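Local coordinates for cell division control protein Cdc48 (Mycobacterium smegmatis, PDB 5E7P) that probably binds and hydrolyses ATP as a tandem AAA-type ATPase of the Cdc48 family, and holds two ADP molecules in this crystal form, at residues Ser222-Ser227 / Val283-Arg288; Val491-Ala496 / Thr533-Ala538; Glu554-Trp559 / Gly601-Val606. All coordinates share one frame; numbering follows the deposited sequence.

Contact 1 of 3, residues Ser222-Ser227 / Val283-Arg288; sequences SEQPVS and VCASRR. With ADP (adenosine-5'-diphosphate), chain C.
The backbones of S222 and A285, whose CA atoms lie 6.4 Å apart, bring two irregular loops side by side, with S222 N 3.6 Å from A285 O, a proximity and not a hydrogen bond. The 283-288 loop presents A285 on a type I beta turn running from C284 to R287, closed by R287 N to C284 O (2.9 Å). Against this turn lies the amide end of Q224: its chain bends at chi2 (65°), and NE2 comes within 4.2 Å of the methyl CB of A285, a loose van der Waals touch between the amide nitrogen and a methyl, at a partly exposed surface. The hydroxyl of S222 is engaged within its own loop, OG bonding to the carbonyl of P219. Two residues beyond Q224 the loop reaches the nucleotide. With chi1 at -174°, V226 sets both methyls against the adenine amino group, CG1 standing 3.4 Å and CG2 3.5 Å from N6 of ADP. S227 then caps helix 228-232, its OG bonding to D230 N. On the other loop R287 forms a salt bridge with D250, and the backbone of R288 pairs with V322 of strand 321-326. The contact thus lies beside the nucleotide pocket of an AAA module: V226 borders the adenine, while the other loop leads from helix 276-283, which continues from the P-loop residues G273-T278, into strand 289-293 of the core sheet.

Contact 2 of 3, residues Val491-Ala496 / Thr533-Ala538; sequences VETKRA and TFVVRA. With ADP (adenosine-5'-diphosphate), chain D.
V535 meets T493 and K494 through a different methyl each: CG1 lies 4.0 Å from T493 CG2, and CG2 lies 4.1 Å from K494 CG. The torsion decides which methyl goes where: at chi1 73° CG1 stands between the backbone N and the carbonyl carbon, facing T493, and CG2 is anti to N, facing K494. Beyond CG the K494 chain runs extended, and NZ bonds to the carbonyls of L484 and V487. The neighbouring F534 turns to the nucleotide. Its CB approaches the alpha-phosphate oxygen O2A of ADP, and F534 N donates a hydrogen bond to O2A (2.7 Å, 150°). T533 N adds a weak bond to that oxygen. From CG onward the ring lies along the ligand: CG and CD1 face the ribose, with C2' 3.8 Å above the ring centre, CE1 still borders C2' at the edge of contact, CD2 reaches adenine C4 at 3.6 Å and CE2 reaches N3 at 3.7 Å. V482 and V487 also touch this ring. The first turn of helix 534-539 lies at the alpha-phosphate, directly after the P-loop that follows strand 521-525; helix 491-506 lies across it, touching through T493 and K494.

Contact 3 of 3, residues Glu554-Trp559 / Gly601-Val606; sequences ELMDKW and GVTDKV
M556 reaches across to T603 and V606 with the sulfur end of its side chain. SD sits 4.0 Å from V606 CG1 and 4.1 Å from CG2, so both methyls of the valine bear on the sulfur, while CE lies 3.8 Å from T603 OG1. The methionine is folded at chi2 (-74°) and chi3 (-72°), which turns the methyl toward the threonine; its chain crosses T603 nearly at a right angle and runs past V606 in the opposite sense. One shell further out, T603 OG1 is bound to D599, with a weak bond to N597, and V606 also packs on S563 and V567 of helix 563-576. Behind M556 its helix ends in a wider pi-type turn, W559 N bonding to E554 O (2.9 Å). The indole of W559 folds back over this turn, L555 CA lying 3.6 Å above one face near the rim. L555 packs on A566, and its carbonyl accepts the hydroxyl of S563. The contact packs helix 552-558 on the start of helix 602-617, and helix 552-558 leads into the loop that begins at W559, whose aromatic residue is consistent with pore loop 1 of Cdc48-type AAA modules.

The three contacts follow one another along the chain, each closing before the next opens. Contact 1 belongs to the first AAA module and its mixed sheet, whereas contacts 2 and 3 share the second module, built on a parallel sheet. Contact 1 is remote from both others: its centre lies 41 Å from each. Contacts 2 and 3 have centres 28 Å apart and nearest atoms about 8 Å apart, without touching. In contacts 1 and 2 a segment earlier in the chain than the P-loop packs against the helix that follows the P-loop, or the loop just after it, each beside its own ADP; contact 3 lies away from both nucleotides, among helices flanking the second sheet.

Contact 1 of 3, residues Ser222-Ser227 / Val283-Arg288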
loop_
_atom_site.group_PDB
_atom_site.type_symbol
_atom_site.label_atom_id
_atom_site.label_comp_id
_atom_site.label_asym_id
_atom_site.label_seq_id
_atom_site.Cartn_x
_atom_site.Cartn_y
_atom_site.Cartn_z
ATOM N N SER A 222 -10.683 -29.204 4.404
ATOM C CA SER A 222 -11.612 -28.475 5.261
ATOM C C SER A 222 -12.386 -27.412 4.485
ATOM O O SER A 222 -11.972 -26.989 3.403
ATOM C CB SER A 222 -10.868 -27.834 6.434
ATOM O OG SER A 222 -10.258 -28.820 7.248
ATOM N N GLU A 223 -13.511 -26.986 5.050
ATOM C CA GLU A 223 -14.358 -25.972 4.431
ATOM C C GLU A 223 -13.628 -24.639 4.322
ATOM O O GLU A 223 -13.123 -24.111 5.313
ATOM C CB GLU A 223 -15.652 -25.797 5.229
ATOM C CG GLU A 223 -16.560 -27.024 5.254
ATOM C CD GLU A 223 -16.109 -28.090 6.244
ATOM O OE1 GLU A 223 -14.972 -28.000 6.756
ATOM O OE2 GLU A 223 -16.899 -29.020 6.511
ATOM N N GLN A 224 -13.577 -24.097 3.109
ATOM C CA GLN A 224 -12.861 -22.853 2.862
ATOM C C GLN A 224 -13.827 -21.754 2.430
ATOM O O GLN A 224 -14.716 -21.994 1.614
ATOM C CB GLN A 224 -11.791 -23.063 1.787
ATOM C CG GLN A 224 -10.608 -22.117 1.896
ATOM C CD GLN A 224 -9.812 -22.335 3.167
ATOM O OE1 GLN A 224 -9.621 -21.412 3.960
ATOM N NE2 GLN A 224 -9.340 -23.562 3.366
ATOM N N PRO A 225 -13.659 -20.543 2.985
ATOM C CA PRO A 225 -14.490 -19.403 2.583
ATOM C C PRO A 225 -14.249 -19.016 1.124
ATOM O O PRO A 225 -15.193 -18.661 0.419
ATOM C CB PRO A 225 -14.026 -18.281 3.519
ATOM C CG PRO A 225 -12.656 -18.686 3.955
ATOM C CD PRO A 225 -12.694 -20.179 4.037
ATOM N N VAL A 226 -12.997 -19.089 0.684
ATOM C CA VAL A 226 -12.641 -18.753 -0.690
ATOM C C VAL A 226 -11.922 -19.918 -1.367
ATOM O O VAL A 226 -10.891 -20.387 -0.885
ATOM C CB VAL A 226 -11.748 -17.500 -0.748
ATOM C CG1 VAL A 226 -11.520 -17.082 -2.187
ATOM C CG2 VAL A 226 -12.379 -16.364 0.041
ATOM N N SER A 227 -12.468 -20.377 -2.490
ATOM C CA SER A 227 -11.932 -21.542 -3.187
ATOM C C SER A 227 -10.661 -21.221 -3.969
ATOM O O SER A 227 -10.311 -20.057 -4.158
ATOM C CB SER A 227 -12.976 -22.117 -4.143
ATOM O OG SER A 227 -13.152 -21.266 -5.260
ATOM N N VAL A 283 -5.043 -22.379 -1.683
ATOM C CA VAL A 283 -4.130 -23.302 -2.352
ATOM C C VAL A 283 -3.866 -24.547 -1.500
ATOM O O VAL A 283 -3.741 -25.654 -2.023
ATOM C CB VAL A 283 -2.800 -22.599 -2.731
ATOM C CG1 VAL A 283 -1.736 -23.608 -3.142
ATOM C CG2 VAL A 283 -3.037 -21.599 -3.845
ATOM N N CYS A 284 -3.815 -24.364 -0.186
ATOM C CA CYS A 284 -3.523 -25.459 0.733
ATOM C C CYS A 284 -4.785 -26.133 1.255
ATOM O O CYS A 284 -4.732 -26.855 2.248
ATOM C CB CYS A 284 -2.711 -24.947 1.925
ATOM S SG CYS A 284 -1.122 -24.208 1.506
ATOM N N ALA A 285 -5.913 -25.895 0.589
ATOM C CA ALA A 285 -7.211 -26.389 1.049
ATOM C C ALA A 285 -7.263 -27.897 1.300
ATOM O O ALA A 285 -7.913 -28.349 2.243
ATOM C CB ALA A 285 -8.304 -25.981 0.077
ATOM N N SER A 286 -6.579 -28.671 0.463
ATOM C CA SER A 286 -6.594 -30.125 0.596
ATOM C C SER A 286 -5.500 -30.627 1.534
ATOM O O SER A 286 -5.414 -31.821 1.811
ATOM C CB SER A 286 -6.459 -30.797 -0.772
ATOM O OG SER A 286 -5.187 -30.539 -1.343
ATOM N N ARG A 287 -4.662 -29.712 2.013
ATOM C CA ARG A 287 -3.590 -30.057 2.940
ATOM C C ARG A 287 -4.034 -29.749 4.363
ATOM O O ARG A 287 -4.987 -28.996 4.572
ATOM C CB ARG A 287 -2.335 -29.235 2.635
ATOM C CG ARG A 287 -2.014 -29.073 1.164
ATOM C CD ARG A 287 -1.406 -30.330 0.587
ATOM N NE ARG A 287 -1.161 -30.200 -0.846
ATOM C CZ ARG A 287 -0.647 -31.163 -1.606
ATOM N NH1 ARG A 287 -0.319 -32.328 -1.066
ATOM N NH2 ARG A 287 -0.459 -30.958 -2.903
ATOM N N ARG A 288 -3.347 -30.328 5.343
ATOM C CA ARG A 288 -3.535 -29.892 6.719
ATOM C C ARG A 288 -2.605 -28.708 6.970
ATOM O O ARG A 288 -1.417 -28.745 6.637
ATOM C CB ARG A 288 -3.308 -31.033 7.725
ATOM C CG ARG A 288 -1.860 -31.417 7.978
ATOM C CD ARG A 288 -1.763 -32.623 8.908
ATOM N NE ARG A 288 -2.337 -32.374 10.230
ATOM C CZ ARG A 288 -1.639 -31.971 11.287
ATOM N NH1 ARG A 288 -2.251 -31.776 12.447
ATOM N NH2 ARG A 288 -0.332 -31.762 11.186
HETATM P PB ADP C . -3.263 -9.950 2.608
HETATM O O1B ADP C . -2.938 -8.730 3.429
HETATM O O2B ADP C . -2.982 -11.253 3.306
HETATM O O3B ADP C . -2.776 -9.902 1.185
HETATM P PA ADP C . -5.821 -11.094 2.971
HETATM O O1A ADP C . -5.879 -11.087 4.477
HETATM O O2A ADP C . -5.412 -12.356 2.255
HETATM O O3A ADP C . -4.869 -9.870 2.529
HETATM O "O5'" ADP C . -7.250 -10.605 2.443
HETATM C "C5'" ADP C . -7.581 -9.228 2.574
HETATM C "C4'" ADP C . -8.977 -9.169 3.173
HETATM O "O4'" ADP C . -9.935 -9.350 2.134
HETATM C "C3'" ADP C . -9.171 -10.286 4.186
HETATM O "O3'" ADP C . -9.647 -9.746 5.424
HETATM C "C2'" ADP C . -10.212 -11.209 3.587
HETATM O "O2'" ADP C . -11.212 -11.516 4.563
HETATM C "C1'" ADP C . -10.818 -10.431 2.433
HETATM N N9 ADP C . -10.955 -11.268 1.218
HETATM C C8 ADP C . -9.954 -11.657 0.406
HETATM N N7 ADP C . -10.430 -12.407 -0.622
HETATM C C5 ADP C . -11.766 -12.496 -0.474
HETATM C C6 ADP C . -12.889 -13.136 -1.198
HETATM N N6 ADP C . -12.674 -13.853 -2.326
HETATM N N1 ADP C . -14.138 -12.987 -0.698
HETATM C C2 ADP C . -14.371 -12.280 0.423
HETATM N N3 ADP C . -13.400 -11.671 1.127
HETATM C C4 ADP C . -12.104 -11.743 0.741
#

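Contact 2 of 3, residues Val491-Ala496 / Thr533-Ala538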
loop_
_atom_site.group_PDB
_atom_site.type_symbol
_atom_site.label_atom_id
_atom_site.label_comp_id
_atom_site.label_asym_id
_atom_site.label_seq_id
_atom_site.Cartn_x
_atom_site.Cartn_y
_atom_site.Cartn_z
ATOM N N VAL A 491 2.819 14.142 -20.807
ATOM C CA VAL A 491 2.196 13.539 -21.982
ATOM C C VAL A 491 3.161 12.643 -22.753
ATOM O O VAL A 491 2.873 11.474 -22.993
ATOM C CB VAL A 491 1.640 14.619 -22.941
ATOM C CG1 VAL A 491 1.016 13.977 -24.179
ATOM C CG2 VAL A 491 0.626 15.502 -22.223
ATOM N N GLU A 492 4.309 13.195 -23.133
ATOM C CA GLU A 492 5.295 12.453 -23.909
ATOM C C GLU A 492 5.918 11.312 -23.108
ATOM O O GLU A 492 6.147 10.228 -23.642
ATOM C CB GLU A 492 6.381 13.392 -24.444
ATOM C CG GLU A 492 7.587 12.686 -25.057
ATOM C CD GLU A 492 7.217 11.730 -26.186
ATOM O OE1 GLU A 492 7.926 10.714 -26.356
ATOM O OE2 GLU A 492 6.226 11.992 -26.906
ATOM N N THR A 493 6.191 11.555 -21.831
ATOM C CA THR A 493 6.765 10.522 -20.977
ATOM C C THR A 493 5.766 9.386 -20.750
ATOM O O THR A 493 6.121 8.213 -20.861
ATOM C CB THR A 493 7.230 11.083 -19.622
ATOM O OG1 THR A 493 8.249 12.069 -19.834
ATOM C CG2 THR A 493 7.790 9.969 -18.754
ATOM N N LYS A 494 4.522 9.741 -20.437
ATOM C CA LYS A 494 3.454 8.753 -20.288
ATOM C C LYS A 494 3.325 7.917 -21.550
ATOM O O LYS A 494 3.199 6.697 -21.489
ATOM C CB LYS A 494 2.115 9.435 -20.006
ATOM C CG LYS A 494 1.949 9.962 -18.594
ATOM C CD LYS A 494 0.668 10.771 -18.484
ATOM C CE LYS A 494 0.388 11.174 -17.050
ATOM N NZ LYS A 494 -0.900 11.912 -16.922
ATOM N N ARG A 495 3.361 8.595 -22.693
ATOM C CA ARG A 495 3.223 7.957 -23.993
ATOM C C ARG A 495 4.342 6.941 -24.201
ATOM O O ARG A 495 4.085 5.784 -24.532
ATOM C CB ARG A 495 3.249 9.026 -25.091
ATOM C CG ARG A 495 2.622 8.621 -26.421
ATOM C CD ARG A 495 3.631 7.931 -27.321
ATOM N NE ARG A 495 4.870 8.693 -27.448
ATOM C CZ ARG A 495 6.010 8.194 -27.918
ATOM N NH1 ARG A 495 6.075 6.925 -28.303
ATOM N NH2 ARG A 495 7.089 8.961 -27.999
ATOM N N ALA A 496 5.578 7.380 -23.992
ATOM C CA ALA A 496 6.744 6.522 -24.180
ATOM C C ALA A 496 6.728 5.323 -23.237
ATOM O O ALA A 496 7.019 4.204 -23.649
ATOM C CB ALA A 496 8.030 7.319 -24.002
ATOM N N THR A 533 10.352 9.716 -11.156
ATOM C CA THR A 533 9.956 8.664 -10.225
ATOM C C THR A 533 8.438 8.641 -10.050
ATOM O O THR A 533 7.815 7.576 -10.021
ATOM C CB THR A 533 10.653 8.830 -8.853
ATOM O OG1 THR A 533 12.046 8.520 -8.984
ATOM C CG2 THR A 533 10.037 7.901 -7.815
ATOM N N PHE A 534 7.852 9.829 -9.951
ATOM C CA PHE A 534 6.418 9.987 -9.740
ATOM C C PHE A 534 5.588 9.266 -10.803
ATOM O O PHE A 534 4.615 8.583 -10.486
ATOM C CB PHE A 534 6.064 11.477 -9.716
ATOM C CG PHE A 534 4.676 11.767 -9.226
ATOM C CD1 PHE A 534 4.204 11.192 -8.060
ATOM C CD2 PHE A 534 3.853 12.635 -9.919
ATOM C CE1 PHE A 534 2.930 11.466 -7.600
ATOM C CE2 PHE A 534 2.579 12.912 -9.466
ATOM C CZ PHE A 534 2.116 12.322 -8.306
ATOM N N VAL A 535 5.981 9.416 -12.063
ATOM C CA VAL A 535 5.231 8.822 -13.163
ATOM C C VAL A 535 5.344 7.290 -13.198
ATOM O O VAL A 535 4.419 6.607 -13.638
ATOM C CB VAL A 535 5.632 9.440 -14.524
ATOM C CG1 VAL A 535 7.006 8.952 -14.963
ATOM C CG2 VAL A 535 4.583 9.127 -15.575
ATOM N N VAL A 536 6.464 6.756 -12.719
ATOM C CA VAL A 536 6.657 5.310 -12.662
ATOM C C VAL A 536 5.715 4.693 -11.636
ATOM O O VAL A 536 5.141 3.630 -11.863
ATOM C CB VAL A 536 8.112 4.944 -12.306
ATOM C CG1 VAL A 536 8.256 3.447 -12.105
ATOM C CG2 VAL A 536 9.049 5.409 -13.392
ATOM N N ARG A 537 5.554 5.373 -10.507
ATOM C CA ARG A 537 4.651 4.908 -9.460
ATOM C C ARG A 537 3.200 4.964 -9.921
ATOM O O ARG A 537 2.390 4.123 -9.542
ATOM C CB ARG A 537 4.841 5.730 -8.185
ATOM C CG ARG A 537 6.112 5.388 -7.423
ATOM C CD ARG A 537 6.395 6.414 -6.348
ATOM N NE ARG A 537 7.545 6.066 -5.517
ATOM C CZ ARG A 537 8.105 6.899 -4.646
ATOM N NH1 ARG A 537 9.146 6.512 -3.919
ATOM N NH2 ARG A 537 7.621 8.126 -4.503
ATOM N N ALA A 538 2.877 5.960 -10.739
ATOM C CA ALA A 538 1.538 6.085 -11.300
ATOM C C ALA A 538 1.305 4.973 -12.315
ATOM O O ALA A 538 0.220 4.398 -12.395
ATOM C CB ALA A 538 1.367 7.442 -11.953
HETATM P PB ADP D . 12.992 13.084 -8.403
HETATM O O1B ADP D . 13.248 14.313 -7.565
HETATM O O2B ADP D . 13.745 11.870 -7.917
HETATM O O3B ADP D . 13.090 13.318 -9.894
HETATM P PA ADP D . 10.180 13.237 -8.944
HETATM O O1A ADP D . 10.661 14.111 -10.076
HETATM O O2A ADP D . 9.314 12.040 -9.228
HETATM O O3A ADP D . 11.447 12.727 -8.084
HETATM O "O5'" ADP D . 9.344 14.172 -7.934
HETATM C "C5'" ADP D . 8.642 13.621 -6.823
HETATM C "C4'" ADP D . 7.553 14.599 -6.391
HETATM O "O4'" ADP D . 7.435 15.676 -7.326
HETATM C "C3'" ADP D . 6.194 13.923 -6.323
HETATM O "O3'" ADP D . 5.838 13.632 -4.969
HETATM C "C2'" ADP D . 5.219 14.911 -6.930
HETATM O "O2'" ADP D . 4.400 15.491 -5.908
HETATM C "C1'" ADP D . 6.062 15.993 -7.586
HETATM N N9 ADP D . 5.812 15.945 -9.046
HETATM C C8 ADP D . 6.734 15.655 -9.983
HETATM N N7 ADP D . 6.197 15.685 -11.229
HETATM C C5 ADP D . 4.898 16.001 -11.099
HETATM C C6 ADP D . 3.756 16.200 -12.021
HETATM N N6 ADP D . 3.913 16.060 -13.359
HETATM N N1 ADP D . 2.560 16.523 -11.482
HETATM C C2 ADP D . 2.403 16.658 -10.152
HETATM N N3 ADP D . 3.394 16.494 -9.255
HETATM C C4 ADP D . 4.646 16.172 -9.659
#

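Contact 3 of 3, residues Glu554-Trp559 / Gly601-Val606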
loop_
_atom_site.group_PDB
_atom_site.type_symbol
_atom_site.label_atom_id
_atom_site.label_comp_id
_atom_site.label_asym_id
_atom_site.label_seq_id
_atom_site.Cartn_x
_atom_site.Cartn_y
_atom_site.Cartn_z
ATOM N N GLU A 554 19.054 2.263 -0.425
ATOM C CA GLU A 554 18.552 1.440 0.671
ATOM C C GLU A 554 19.020 -0.008 0.591
ATOM O O GLU A 554 19.407 -0.595 1.599
ATOM C CB GLU A 554 17.024 1.499 0.729
ATOM C CG GLU A 554 16.472 2.911 0.783
ATOM C CD GLU A 554 15.005 2.946 1.143
ATOM O OE1 GLU A 554 14.446 1.871 1.449
ATOM O OE2 GLU A 554 14.412 4.046 1.123
ATOM N N LEU A 555 18.985 -0.579 -0.606
ATOM C CA LEU A 555 19.427 -1.956 -0.805
ATOM C C LEU A 555 20.914 -2.110 -0.478
ATOM O O LEU A 555 21.344 -3.134 0.058
ATOM C CB LEU A 555 19.133 -2.407 -2.241
ATOM C CG LEU A 555 19.558 -3.816 -2.660
ATOM C CD1 LEU A 555 18.486 -4.465 -3.516
ATOM C CD2 LEU A 555 20.877 -3.781 -3.417
ATOM N N MET A 556 21.691 -1.080 -0.792
ATOM C CA MET A 556 23.138 -1.124 -0.611
ATOM C C MET A 556 23.566 -0.778 0.813
ATOM O O MET A 556 24.408 -1.461 1.398
ATOM C CB MET A 556 23.825 -0.186 -1.609
ATOM C CG MET A 556 23.700 -0.622 -3.063
ATOM S SD MET A 556 24.754 -2.024 -3.488
ATOM C CE MET A 556 26.369 -1.246 -3.476
ATOM N N ASP A 557 22.977 0.272 1.372
ATOM C CA ASP A 557 23.462 0.828 2.632
ATOM C C ASP A 557 22.610 0.493 3.858
ATOM O O ASP A 557 23.145 0.264 4.944
ATOM C CB ASP A 557 23.617 2.347 2.508
ATOM C CG ASP A 557 24.478 2.752 1.325
ATOM O OD1 ASP A 557 25.410 1.995 0.976
ATOM O OD2 ASP A 557 24.218 3.829 0.743
ATOM N N LYS A 558 21.293 0.471 3.687
ATOM C CA LYS A 558 20.384 0.339 4.824
ATOM C C LYS A 558 20.010 -1.102 5.182
ATOM O O LYS A 558 19.844 -1.431 6.358
ATOM C CB LYS A 558 19.117 1.167 4.596
ATOM C CG LYS A 558 19.349 2.670 4.563
ATOM C CD LYS A 558 18.045 3.424 4.335
ATOM C CE LYS A 558 18.263 4.928 4.351
ATOM N NZ LYS A 558 16.994 5.676 4.124
ATOM N N TRP A 559 19.876 -1.958 4.172
ATOM C CA TRP A 559 19.418 -3.328 4.393
ATOM C C TRP A 559 20.454 -4.209 5.091
ATOM O O TRP A 559 21.622 -4.244 4.702
ATOM C CB TRP A 559 18.995 -3.981 3.074
ATOM C CG TRP A 559 17.776 -3.372 2.441
ATOM C CD1 TRP A 559 17.096 -2.261 2.858
ATOM C CD2 TRP A 559 17.092 -3.844 1.273
ATOM N NE1 TRP A 559 16.035 -2.013 2.020
ATOM C CE2 TRP A 559 16.009 -2.970 1.040
ATOM C CE3 TRP A 559 17.290 -4.921 0.402
ATOM C CZ2 TRP A 559 15.131 -3.141 -0.029
ATOM C CZ3 TRP A 559 16.415 -5.088 -0.658
ATOM C CH2 TRP A 559 15.348 -4.203 -0.863
ATOM N N GLY A 601 35.152 -5.289 -2.585
ATOM C CA GLY A 601 34.555 -5.963 -3.721
ATOM C C GLY A 601 33.065 -6.222 -3.597
ATOM O O GLY A 601 32.498 -6.971 -4.392
ATOM N N VAL A 602 32.428 -5.607 -2.605
ATOM C CA VAL A 602 30.986 -5.766 -2.418
ATOM C C VAL A 602 30.208 -5.161 -3.587
ATOM O O VAL A 602 29.299 -5.793 -4.132
ATOM C CB VAL A 602 30.506 -5.162 -1.077
ATOM C CG1 VAL A 602 28.992 -4.984 -1.073
ATOM C CG2 VAL A 602 30.949 -6.039 0.086
ATOM N N THR A 603 30.582 -3.947 -3.979
ATOM C CA THR A 603 29.950 -3.270 -5.109
ATOM C C THR A 603 30.159 -4.039 -6.414
ATOM O O THR A 603 29.229 -4.182 -7.215
ATOM C CB THR A 603 30.473 -1.823 -5.261
ATOM O OG1 THR A 603 30.067 -1.047 -4.128
ATOM C CG2 THR A 603 29.925 -1.179 -6.523
ATOM N N ASP A 604 31.377 -4.536 -6.614
ATOM C CA ASP A 604 31.718 -5.300 -7.810
ATOM C C ASP A 604 30.782 -6.486 -8.005
ATOM O O ASP A 604 30.198 -6.658 -9.077
ATOM C CB ASP A 604 33.164 -5.798 -7.748
ATOM C CG ASP A 604 34.176 -4.675 -7.874
ATOM O OD1 ASP A 604 33.837 -3.633 -8.475
ATOM O OD2 ASP A 604 35.312 -4.841 -7.375
ATOM N N LYS A 605 30.645 -7.297 -6.961
ATOM C CA LYS A 605 29.789 -8.477 -7.007
ATOM C C LYS A 605 28.333 -8.112 -7.290
ATOM O O LYS A 605 27.642 -8.827 -8.014
ATOM C CB LYS A 605 29.892 -9.268 -5.700
ATOM C CG LYS A 605 31.281 -9.806 -5.417
ATOM C CD LYS A 605 31.478 -10.058 -3.928
ATOM C CE LYS A 605 32.951 -10.252 -3.586
ATOM N NZ LYS A 605 33.226 -10.003 -2.139
ATOM N N VAL A 606 27.875 -7.001 -6.720
ATOM C CA VAL A 606 26.505 -6.540 -6.934
ATOM C C VAL A 606 26.270 -6.168 -8.396
ATOM O O VAL A 606 25.305 -6.623 -9.015
ATOM C CB VAL A 606 26.156 -5.333 -6.035
ATOM C CG1 VAL A 606 24.811 -4.757 -6.423
ATOM C CG2 VAL A 606 26.155 -5.738 -4.570
#